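Local coordinates for protein extracellular ligand-binding receptor (Rhodopseudomonas palustris, PDB 3SG0) that binds benzoylformate (phenylglyoxylate) and probably related aromatic acids, as a solute-binding protein of the leucine-binding protein family that probably serves their uptake, at residues A324-A328 / A329-T333; A201-T204 / G205-K209. All coordinates share one frame; numbering follows the deposited sequence.

Contact 1. Residues A324-A328 / A329-T333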
# COMPACT_ATOMS: atom_id res chain seq x y z
N ALA A 324 -11.74 -16.28 -17.56
CA ALA A 324 -11.54 -15.90 -18.95
C ALA A 324 -10.20 -16.41 -19.48
O ALA A 324 -10.11 -16.89 -20.61
CB ALA A 324 -11.65 -14.39 -19.13
N ALA A 325 -9.16 -16.33 -18.66
CA ALA A 325 -7.85 -16.78 -19.09
C ALA A 325 -7.83 -18.29 -19.38
O ALA A 325 -7.13 -18.75 -20.28
CB ALA A 325 -6.79 -16.41 -18.05
N LEU A 326 -8.59 -19.05 -18.60
CA LEU A 326 -8.68 -20.50 -18.79
C LEU A 326 -9.34 -20.87 -20.11
O LEU A 326 -9.18 -21.99 -20.58
CB LEU A 326 -9.44 -21.15 -17.63
CG LEU A 326 -8.68 -21.21 -16.31
CD1 LEU A 326 -9.62 -21.56 -15.17
CD2 LEU A 326 -7.50 -22.18 -16.38
N LYS A 327 -10.10 -19.95 -20.70
CA LYS A 327 -10.71 -20.21 -22.01
C LYS A 327 -9.68 -20.08 -23.11
O LYS A 327 -9.88 -20.59 -24.22
CB LYS A 327 -11.86 -19.25 -22.28
CG LYS A 327 -12.94 -19.28 -21.23
CD LYS A 327 -14.14 -18.44 -21.64
CE LYS A 327 -15.16 -18.35 -20.52
NZ LYS A 327 -16.25 -17.40 -20.86
N ALA A 328 -8.58 -19.40 -22.81
CA ALA A 328 -7.56 -19.09 -23.80
C ALA A 328 -6.40 -20.07 -23.82
O ALA A 328 -5.82 -20.35 -24.87
CB ALA A 328 -7.03 -17.67 -23.61
N ALA A 329 -6.04 -20.60 -22.65
CA ALA A 329 -4.81 -21.37 -22.51
C ALA A 329 -4.78 -22.09 -21.17
O ALA A 329 -5.57 -21.80 -20.28
CB ALA A 329 -3.60 -20.45 -22.63
N LYS A 330 -3.84 -23.03 -21.04
CA LYS A 330 -3.69 -23.79 -19.80
C LYS A 330 -2.74 -23.10 -18.84
O LYS A 330 -1.80 -22.43 -19.26
CB LYS A 330 -3.17 -25.19 -20.10
CG LYS A 330 -4.17 -26.08 -20.83
CD LYS A 330 -3.57 -27.43 -21.18
CE LYS A 330 -4.59 -28.33 -21.86
NZ LYS A 330 -5.19 -27.69 -23.06
N PRO A 331 -2.97 -23.28 -17.53
CA PRO A 331 -2.02 -22.75 -16.55
C PRO A 331 -0.61 -23.23 -16.84
O PRO A 331 -0.41 -24.33 -17.36
CB PRO A 331 -2.52 -23.34 -15.23
CG PRO A 331 -3.99 -23.55 -15.45
CD PRO A 331 -4.11 -23.96 -16.89
N GLY A 332 0.37 -22.40 -16.52
CA GLY A 332 1.77 -22.77 -16.70
C GLY A 332 2.35 -22.41 -18.05
O GLY A 332 3.49 -22.77 -18.35
N THR A 333 1.58 -21.71 -18.87
CA THR A 333 2.02 -21.30 -20.20
C THR A 333 2.08 -19.78 -20.30
O THR A 333 1.33 -19.09 -19.61
CB THR A 333 1.08 -21.80 -21.31
OG1 THR A 333 -0.20 -21.18 -21.16
CG2 THR A 333 0.92 -23.33 -21.25
O HOH W 1 -7.53 -24.00 -19.63
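Ala325 and Ala329 link the C-terminal part of helix 306-328 to the chain that follows: Ala329 N donates to Ala325 O over 3.2 Å, a bent bond, 139° at the hydrogen. That oxygen is gripped twice, since Ala328 N also donates to Ala325 O, at 3.0 Å. Across the turn, the apolar side-chain contact of these two segments is Leu326 on Pro331. Leu326 starts away from the following residues, but with CG beside its backbone N (chi1 -72°) its CD2 branch comes back to lie 3.9 Å from both CG and CD of Pro331, the two side chains crossing at about a right angle. A water bridges two carbonyls, donating to Leu326 O at 2.8 Å and to Ala329 O at 3.0 Å, and so joins two acceptors that cannot bond each other. Farther out, Lys330 to Thr333 form a type II turn with Gly332 in its third position. Thr333 OG1 closes it by donating to Lys330 O over 2.8 Å, in the carbonyl plane, while also capping Phe336 N at the start of helix 334-344. Gly332 N is held by Asp91 OD1, and Phe336 packs against Ala325 and Leu326. The chemistry implies a helix-to-helix connection fixed largely through backbone groups: Ala325 O, Leu326 O, Ala329 O and Lys330 O all have donors, with Leu326, touching both Pro331 and Phe336, supplying the apolar part.

Contact 2. Residues A201-T204 / G205-K209; sequences ASVT and GQVLK
The amide of Gln206 folds back over the backbone of Val203, its OE1 3.2 Å from both CA and C of that residue, a close approach without a hydrogen bond. A bend at chi2 (95°) turns the side chain back toward the N-terminal end of the helix, across that of Val203 at about a right angle. The other end of the amide is tied down: NE2 donates to Val195 O in strand 189-196 and to a water that donates to Ser202 O. A leucine in place of Gln206 would probably leave Val195 O and this water without their amide donor and the strand-helix link weakened. Val203 CG2 meets Val207 CG2 at 3.9 Å; Val203 also touches Leu229, and Val207 Ala233 and Leu234, of helix 228-236. Thr204 and Leu208 lie side by side, CG2 against CD1, and both touch Arg237. Val207 N to Val203 O and Leu208 N to Thr204 O, at 3.0 and 2.9 Å, are the nearly straight bonds of the first helical turns. Before them, Ser202 OG accepts from Thr204 N at 3.1 Å, an ST turn leading into a helix N-terminus with Val203 as N-cap, in the strand-to-helix connection of a periplasmic-binding-protein lobe.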
# COMPACT_ATOMS: atom_id res chain seq x y z
N ALA A 201 17.63 4.62 14.29
CA ALA A 201 17.32 4.64 15.72
C ALA A 201 16.85 6.00 16.25
O ALA A 201 16.16 6.08 17.27
CB ALA A 201 18.53 4.16 16.52
N SER A 202 17.24 7.07 15.56
CA SER A 202 16.98 8.43 16.02
C SER A 202 16.69 9.33 14.83
O SER A 202 17.26 9.15 13.76
CB SER A 202 18.20 8.98 16.78
OG SER A 202 18.02 10.36 17.06
N VAL A 203 15.80 10.31 15.05
CA VAL A 203 15.59 11.38 14.08
C VAL A 203 15.68 12.73 14.80
O VAL A 203 15.03 13.70 14.42
CB VAL A 203 14.24 11.26 13.36
CG1 VAL A 203 14.21 10.03 12.47
CG2 VAL A 203 13.09 11.23 14.37
N THR A 204 16.50 12.79 15.84
CA THR A 204 16.54 13.97 16.69
C THR A 204 17.01 15.23 15.96
O THR A 204 16.40 16.29 16.12
CB THR A 204 17.37 13.71 17.95
OG1 THR A 204 16.71 12.69 18.70
CG2 THR A 204 17.50 14.97 18.79
N GLY A 205 18.06 15.12 15.16
CA GLY A 205 18.55 16.27 14.41
C GLY A 205 17.48 16.83 13.49
O GLY A 205 17.26 18.04 13.42
N GLN A 206 16.80 15.93 12.78
CA GLN A 206 15.75 16.34 11.85
C GLN A 206 14.61 17.04 12.58
O GLN A 206 14.10 18.06 12.13
CB GLN A 206 15.20 15.12 11.12
CG GLN A 206 16.20 14.40 10.23
CD GLN A 206 16.88 13.21 10.91
OE1 GLN A 206 17.26 13.28 12.08
NE2 GLN A 206 17.02 12.12 10.17
N VAL A 207 14.20 16.46 13.69
CA VAL A 207 13.09 17.01 14.46
C VAL A 207 13.44 18.36 15.08
O VAL A 207 12.62 19.28 15.09
CB VAL A 207 12.60 15.98 15.51
CG1 VAL A 207 11.77 16.65 16.59
CG2 VAL A 207 11.82 14.87 14.81
N LEU A 208 14.66 18.49 15.59
CA LEU A 208 15.08 19.80 16.09
C LEU A 208 15.03 20.86 14.99
O LEU A 208 14.59 21.99 15.23
CB LEU A 208 16.48 19.72 16.72
CG LEU A 208 16.53 18.98 18.06
CD1 LEU A 208 17.98 18.78 18.51
CD2 LEU A 208 15.73 19.71 19.12
N LYS A 209 15.48 20.51 13.79
CA LYS A 209 15.43 21.45 12.67
C LYS A 209 13.99 21.85 12.34
O LYS A 209 13.70 23.03 12.11
CB LYS A 209 16.12 20.87 11.44
CG LYS A 209 17.63 20.84 11.55
CD LYS A 209 18.27 20.26 10.30
CE LYS A 209 19.79 20.23 10.44
NZ LYS A 209 20.46 19.69 9.22
O HOH W 2 18.03 9.61 11.23

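How the contacts relate
From the N terminus the chain comes first to contact 2, at a helix start, where the loop after strand 189-196 turns into helix 204-212. It sits on the lobe built round the parallel sheet of strands 189-196, 161-167, 217-221 and 242-244, and joins the new helix to that sheet and to helix 228-236. Contact 1 follows much later, in the connection between helices 306-328 and 334-344; through Asp91, just before strand 92-94, it also reaches the mixed sheet that includes strands 28-34, 61-69 and 92-94. Each closes a short local turn between adjoining segments; they lie in series and neither nest nor cross. Their centres are about 53 Å apart, on opposite sides of the chain's centre.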